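Local coordinates for protein 401aa long hypothetical glucose-1-phosphate thymidylyltransferase (Sulfolobus tokodaii, PDB 2GGQ) that transfers nucleotidyl groups to sugar 1-phosphates and is a bifunctional enzyme of UDP-N-acetylglucosamine and UDP-N-acetylgalactosamine synthesis, at residues Ala3-Ala8 against Leu94-Asp99; Leu100-Glu105 against Ala158-Leu163. All blocks are in the same frame, centred on the assembly; numbering follows the deposited sequence.

Contact 1: Ala3-Ala8 against Leu94-Asp99; sequences AFILAA and LIIYGD. With TTP (thymidine-5'-triphosphate), chain E.
Two neighbouring parallel segments at the heart of the GT-A-like nucleotidyltransferase sheet, A3-A8 and L94-D99, on strands 2-7 and 93-97, end beside the bound TTP. Four backbone bonds join them: F4 N to L94 O, I96 N to F4 O (3.0 Å), L6 N to I96 O, and G98 N to L6 O (2.7 Å). The last is more bent, 143° at the hydrogen, and its donor stands above the L6 carbonyl plane as segment L94-D99 leaves the sheet. G98 packs here with its CA 3.5 Å from I5 CG2; a side chain at this position would run into L6 O and A7 CB. On the face of I5 and I96, the two side chains lie alongside each other, I5 CG1 meeting I96 CG2. On the other face L6, with CG anti to the carbonyl carbon (chi1 -49°), brings CD1 against both I95 CG2 and, in the ring plane, the edge of Y97, 3.7 Å from CE1. Beyond the pairing, A8 N donates to O4 of the thymine of TTP at 3.2 Å, and L6 CB approaches the same oxygen. Y97, which probably binds N-acetyl-alpha-D-glucosamine 1-phosphate, hydrogen-bonds through OH to Y161 OH. Strand 48-53 pairs with the outer side of segment A3-A8, while helix 33-43 covers A3, I5 and L94, and helix 106-111 packs on L94 and I96.

Contact 2: Leu100-Glu105 against Ala158-Leu163; sequences LFFSNE and AGIYKL
No backbone hydrogen bond links L100-E105 to A158-L163, and the nearest CA atoms, those of L100 and G159, are 7.8 Å apart. Within the nucleotidyltransferase fold, the short strand L100-F102, paired with strand 206-208 rather than with the central sheet, packs through its side chains where strand 155-163 turns a corner at G159. The positive phi of G159 (70°) accompanies this corner, and a CB there would sit tight against L100 CD1. L100 directs that methyl at the turn, CG lying anti to the carbonyl carbon (chi1 -46°). CD1 comes 3.1 Å from A158 O and 3.2 Å from G159 O, tight packing rather than bonding, and also meets I160 CG1. An alanine here is likely to leave a gap beside the A158 and G159 carbonyls and take from I160 CG1 one of its apolar neighbours. A158 O has its polar partner in W206 NE1, whereas the backbone of I160 bonds to I120 in strand 117-123. I160 and F102 approach from opposite directions. The F102 ring offers one face to I160 CD1 in a CH-pi contact, with the methyl 4.1 Å from the ring centroid, 18° off the normal and offset toward the CD2-CE2 rim.

Contact 1 closes before contact 2 opens along the chain, and their centres lie 9 Å apart on the same side of the molecule's centre. The joint is the central mixed sheet: strand 93-97 runs parallel to 2-7 on one flank and antiparallel to 155-163 on the other, while its chain continues past G98 and D99 into strand 100-102. I95 O and Y161 N are 2.8 Å apart, a probable hydrogen bond between strands, and I96 CD1 packs on F102 CE2. Strand 93-97 thus lies between the nucleotide end of strand 2-7 and the 155-163 strand, which carries N157, a probable binding residue for the sugar phosphate.

Contact 1: Ala3-Ala8 against Leu94-Asp99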
# COMPACT_ATOMS: atom_id res chain seq x y z
N ALA A 3 -17.30 9.57 -8.54
CA ALA A 3 -16.54 8.44 -8.00
C ALA A 3 -16.43 8.58 -6.50
O ALA A 3 -16.35 9.71 -5.99
CB ALA A 3 -15.14 8.40 -8.62
N PHE A 4 -16.44 7.45 -5.80
CA PHE A 4 -16.18 7.40 -4.37
C PHE A 4 -15.04 6.43 -4.05
O PHE A 4 -15.09 5.28 -4.46
CB PHE A 4 -17.43 6.99 -3.64
CG PHE A 4 -18.58 7.95 -3.85
CD1 PHE A 4 -18.80 8.99 -2.95
CD2 PHE A 4 -19.40 7.87 -4.99
CE1 PHE A 4 -19.85 9.90 -3.13
CE2 PHE A 4 -20.45 8.80 -5.19
CZ PHE A 4 -20.68 9.81 -4.24
N ILE A 5 -14.02 6.91 -3.33
CA ILE A 5 -12.94 6.05 -2.82
C ILE A 5 -13.26 5.72 -1.38
O ILE A 5 -13.45 6.64 -0.56
CB ILE A 5 -11.55 6.72 -2.97
CG1 ILE A 5 -11.35 7.18 -4.43
CG2 ILE A 5 -10.41 5.74 -2.50
CD1 ILE A 5 -10.07 8.03 -4.72
N LEU A 6 -13.41 4.43 -1.09
CA LEU A 6 -13.73 3.98 0.26
C LEU A 6 -12.39 3.81 0.97
O LEU A 6 -11.66 2.83 0.73
CB LEU A 6 -14.54 2.69 0.26
CG LEU A 6 -15.75 2.69 -0.68
CD1 LEU A 6 -16.48 1.38 -0.59
CD2 LEU A 6 -16.67 3.86 -0.38
N ALA A 7 -12.06 4.82 1.77
CA ALA A 7 -10.74 4.92 2.41
C ALA A 7 -10.85 5.03 3.93
O ALA A 7 -10.02 5.70 4.58
CB ALA A 7 -9.99 6.10 1.85
N ALA A 8 -11.88 4.40 4.48
CA ALA A 8 -12.14 4.48 5.91
C ALA A 8 -11.87 3.15 6.66
O ALA A 8 -12.42 2.91 7.74
CB ALA A 8 -13.57 4.97 6.16
N LEU A 94 -18.95 5.32 -9.74
CA LEU A 94 -17.79 4.43 -9.66
C LEU A 94 -17.36 4.36 -8.20
O LEU A 94 -17.18 5.40 -7.56
CB LEU A 94 -16.65 5.00 -10.49
CG LEU A 94 -15.43 4.14 -10.85
CD1 LEU A 94 -15.81 2.87 -11.62
CD2 LEU A 94 -14.68 5.01 -11.76
N ILE A 95 -17.23 3.15 -7.66
CA ILE A 95 -16.77 2.94 -6.30
C ILE A 95 -15.50 2.11 -6.36
O ILE A 95 -15.42 1.13 -7.12
CB ILE A 95 -17.86 2.29 -5.42
CG1 ILE A 95 -19.03 3.29 -5.23
CG2 ILE A 95 -17.31 1.92 -4.05
CD1 ILE A 95 -20.25 2.89 -5.94
N ILE A 96 -14.50 2.56 -5.63
CA ILE A 96 -13.18 1.91 -5.60
C ILE A 96 -12.64 1.86 -4.15
O ILE A 96 -12.80 2.83 -3.38
CB ILE A 96 -12.20 2.62 -6.55
CG1 ILE A 96 -10.86 1.91 -6.67
CG2 ILE A 96 -11.91 4.03 -6.07
CD1 ILE A 96 -10.17 2.20 -8.02
N TYR A 97 -12.05 0.74 -3.77
CA TYR A 97 -11.45 0.60 -2.43
C TYR A 97 -10.15 1.37 -2.37
O TYR A 97 -9.37 1.34 -3.31
CB TYR A 97 -11.22 -0.86 -2.07
CG TYR A 97 -12.46 -1.68 -1.88
CD1 TYR A 97 -13.69 -1.09 -1.60
CD2 TYR A 97 -12.40 -3.08 -1.93
CE1 TYR A 97 -14.84 -1.86 -1.42
CE2 TYR A 97 -13.55 -3.86 -1.74
CZ TYR A 97 -14.76 -3.24 -1.49
OH TYR A 97 -15.88 -3.99 -1.29
N GLY A 98 -9.92 2.05 -1.25
CA GLY A 98 -8.80 2.97 -1.12
C GLY A 98 -7.38 2.44 -0.94
O GLY A 98 -6.43 3.22 -0.85
N ASP A 99 -7.24 1.12 -0.91
CA ASP A 99 -5.91 0.49 -0.80
C ASP A 99 -5.51 -0.35 -2.03
O ASP A 99 -4.57 -1.17 -1.96
CB ASP A 99 -5.84 -0.35 0.47
CG ASP A 99 -6.84 -1.51 0.49
OD1 ASP A 99 -7.65 -1.69 -0.44
OD2 ASP A 99 -6.78 -2.26 1.47
PA TTP E . -9.96 -4.27 4.55
O1A TTP E . -10.07 -5.79 4.64
O2A TTP E . -9.99 -3.82 3.09
O3A TTP E . -8.54 -3.75 5.22
PB TTP E . -8.56 -2.60 6.35
O1B TTP E . -7.54 -1.51 6.27
O2B TTP E . -9.87 -1.85 6.29
O3B TTP E . -8.64 -3.41 7.72
PG TTP E . -7.46 -3.93 8.65
O1G TTP E . -6.12 -3.67 7.98
O2G TTP E . -7.52 -3.27 10.00
O3G TTP E . -7.79 -5.40 8.83
O5' TTP E . -11.14 -3.62 5.48
C5' TTP E . -11.44 -4.20 6.77
C4' TTP E . -11.99 -3.30 7.89
O4' TTP E . -12.19 -1.90 7.62
C3' TTP E . -13.38 -3.77 8.21
O3' TTP E . -13.61 -3.52 9.61
C2' TTP E . -14.30 -2.89 7.34
C1' TTP E . -13.60 -1.55 7.47
N1 TTP E . -13.80 -0.52 6.40
C2 TTP E . -14.59 0.66 6.68
O2 TTP E . -15.18 0.84 7.77
N3 TTP E . -14.73 1.63 5.76
C4 TTP E . -14.14 1.53 4.57
O4 TTP E . -14.29 2.46 3.77
C5 TTP E . -13.32 0.35 4.24
C5M TTP E . -12.65 0.22 2.90
C6 TTP E . -13.19 -0.65 5.21

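Contact 2: Leu100-Glu105 against Ala158-Leu163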
# COMPACT_ATOMS: atom_id res chain seq x y z
N LEU A 100 -6.18 -0.10 -3.15
CA LEU A 100 -5.93 -0.85 -4.37
C LEU A 100 -4.96 -0.13 -5.24
O LEU A 100 -5.12 1.05 -5.52
CB LEU A 100 -7.24 -1.04 -5.18
CG LEU A 100 -8.52 -1.49 -4.47
CD1 LEU A 100 -9.68 -1.55 -5.49
CD2 LEU A 100 -8.29 -2.83 -3.87
N PHE A 101 -3.95 -0.85 -5.69
CA PHE A 101 -3.13 -0.41 -6.77
C PHE A 101 -3.41 -1.33 -7.93
O PHE A 101 -3.46 -2.54 -7.78
CB PHE A 101 -1.64 -0.53 -6.40
CG PHE A 101 -0.74 -0.04 -7.47
CD1 PHE A 101 -0.51 1.32 -7.63
CD2 PHE A 101 -0.15 -0.93 -8.36
CE1 PHE A 101 0.30 1.79 -8.64
CE2 PHE A 101 0.67 -0.47 -9.39
CZ PHE A 101 0.88 0.88 -9.54
N PHE A 102 -3.53 -0.74 -9.11
CA PHE A 102 -3.66 -1.48 -10.36
C PHE A 102 -2.97 -0.71 -11.48
O PHE A 102 -2.66 0.47 -11.34
CB PHE A 102 -5.13 -1.78 -10.66
CG PHE A 102 -6.03 -0.62 -10.47
CD1 PHE A 102 -6.32 0.22 -11.52
CD2 PHE A 102 -6.57 -0.34 -9.22
CE1 PHE A 102 -7.15 1.30 -11.35
CE2 PHE A 102 -7.38 0.75 -9.05
CZ PHE A 102 -7.67 1.57 -10.11
N SER A 103 -2.66 -1.39 -12.56
CA SER A 103 -1.64 -0.90 -13.49
C SER A 103 -2.09 0.18 -14.47
O SER A 103 -1.25 0.88 -15.06
CB SER A 103 -1.08 -2.07 -14.28
OG SER A 103 -2.09 -2.62 -15.09
N ASN A 104 -3.41 0.28 -14.66
CA ASN A 104 -3.98 1.19 -15.66
C ASN A 104 -5.47 1.46 -15.42
O ASN A 104 -6.12 0.74 -14.66
CB ASN A 104 -3.75 0.66 -17.09
CG ASN A 104 -4.28 -0.75 -17.29
OD1 ASN A 104 -5.44 -1.04 -16.98
ND2 ASN A 104 -3.43 -1.63 -17.83
N GLU A 105 -5.99 2.47 -16.10
CA GLU A 105 -7.37 2.93 -15.94
C GLU A 105 -8.34 2.32 -16.96
O GLU A 105 -9.56 2.42 -16.79
CB GLU A 105 -7.39 4.46 -16.05
CG GLU A 105 -7.15 4.98 -17.47
CD GLU A 105 -5.68 5.02 -17.93
OE1 GLU A 105 -4.76 4.52 -17.24
OE2 GLU A 105 -5.45 5.60 -19.01
N ALA A 158 -12.32 -7.50 -7.28
CA ALA A 158 -11.24 -6.51 -7.34
C ALA A 158 -11.52 -5.18 -6.63
O ALA A 158 -10.62 -4.34 -6.59
CB ALA A 158 -10.78 -6.29 -8.76
N GLY A 159 -12.72 -4.98 -6.09
CA GLY A 159 -13.05 -3.77 -5.31
C GLY A 159 -13.14 -2.52 -6.18
O GLY A 159 -12.83 -1.43 -5.71
N ILE A 160 -13.56 -2.71 -7.44
CA ILE A 160 -13.83 -1.64 -8.41
C ILE A 160 -15.23 -1.91 -9.00
O ILE A 160 -15.44 -2.92 -9.66
CB ILE A 160 -12.81 -1.66 -9.54
CG1 ILE A 160 -11.39 -1.37 -8.99
CG2 ILE A 160 -13.23 -0.67 -10.64
CD1 ILE A 160 -10.24 -1.84 -9.90
N TYR A 161 -16.17 -1.03 -8.68
CA TYR A 161 -17.59 -1.21 -9.00
C TYR A 161 -18.11 -0.00 -9.74
O TYR A 161 -17.64 1.12 -9.52
CB TYR A 161 -18.45 -1.33 -7.75
CG TYR A 161 -18.00 -2.23 -6.60
CD1 TYR A 161 -17.48 -1.70 -5.43
CD2 TYR A 161 -18.16 -3.62 -6.66
CE1 TYR A 161 -17.08 -2.52 -4.34
CE2 TYR A 161 -17.79 -4.45 -5.59
CZ TYR A 161 -17.26 -3.90 -4.43
OH TYR A 161 -16.92 -4.72 -3.38
N LYS A 162 -19.11 -0.23 -10.58
CA LYS A 162 -19.95 0.85 -11.07
C LYS A 162 -21.36 0.44 -10.70
O LYS A 162 -21.91 -0.50 -11.27
CB LYS A 162 -19.80 0.98 -12.58
CG LYS A 162 -20.17 2.31 -13.13
CD LYS A 162 -21.66 2.49 -13.17
CE LYS A 162 -22.30 1.68 -14.30
NZ LYS A 162 -23.79 2.00 -14.36
N LEU A 163 -21.90 1.09 -9.68
CA LEU A 163 -23.20 0.73 -9.17
C LEU A 163 -24.20 1.85 -9.33
O LEU A 163 -23.87 3.02 -9.24
CB LEU A 163 -23.13 0.36 -7.69
CG LEU A 163 -22.09 -0.70 -7.27
CD1 LEU A 163 -22.25 -0.99 -5.79
CD2 LEU A 163 -22.12 -2.01 -8.09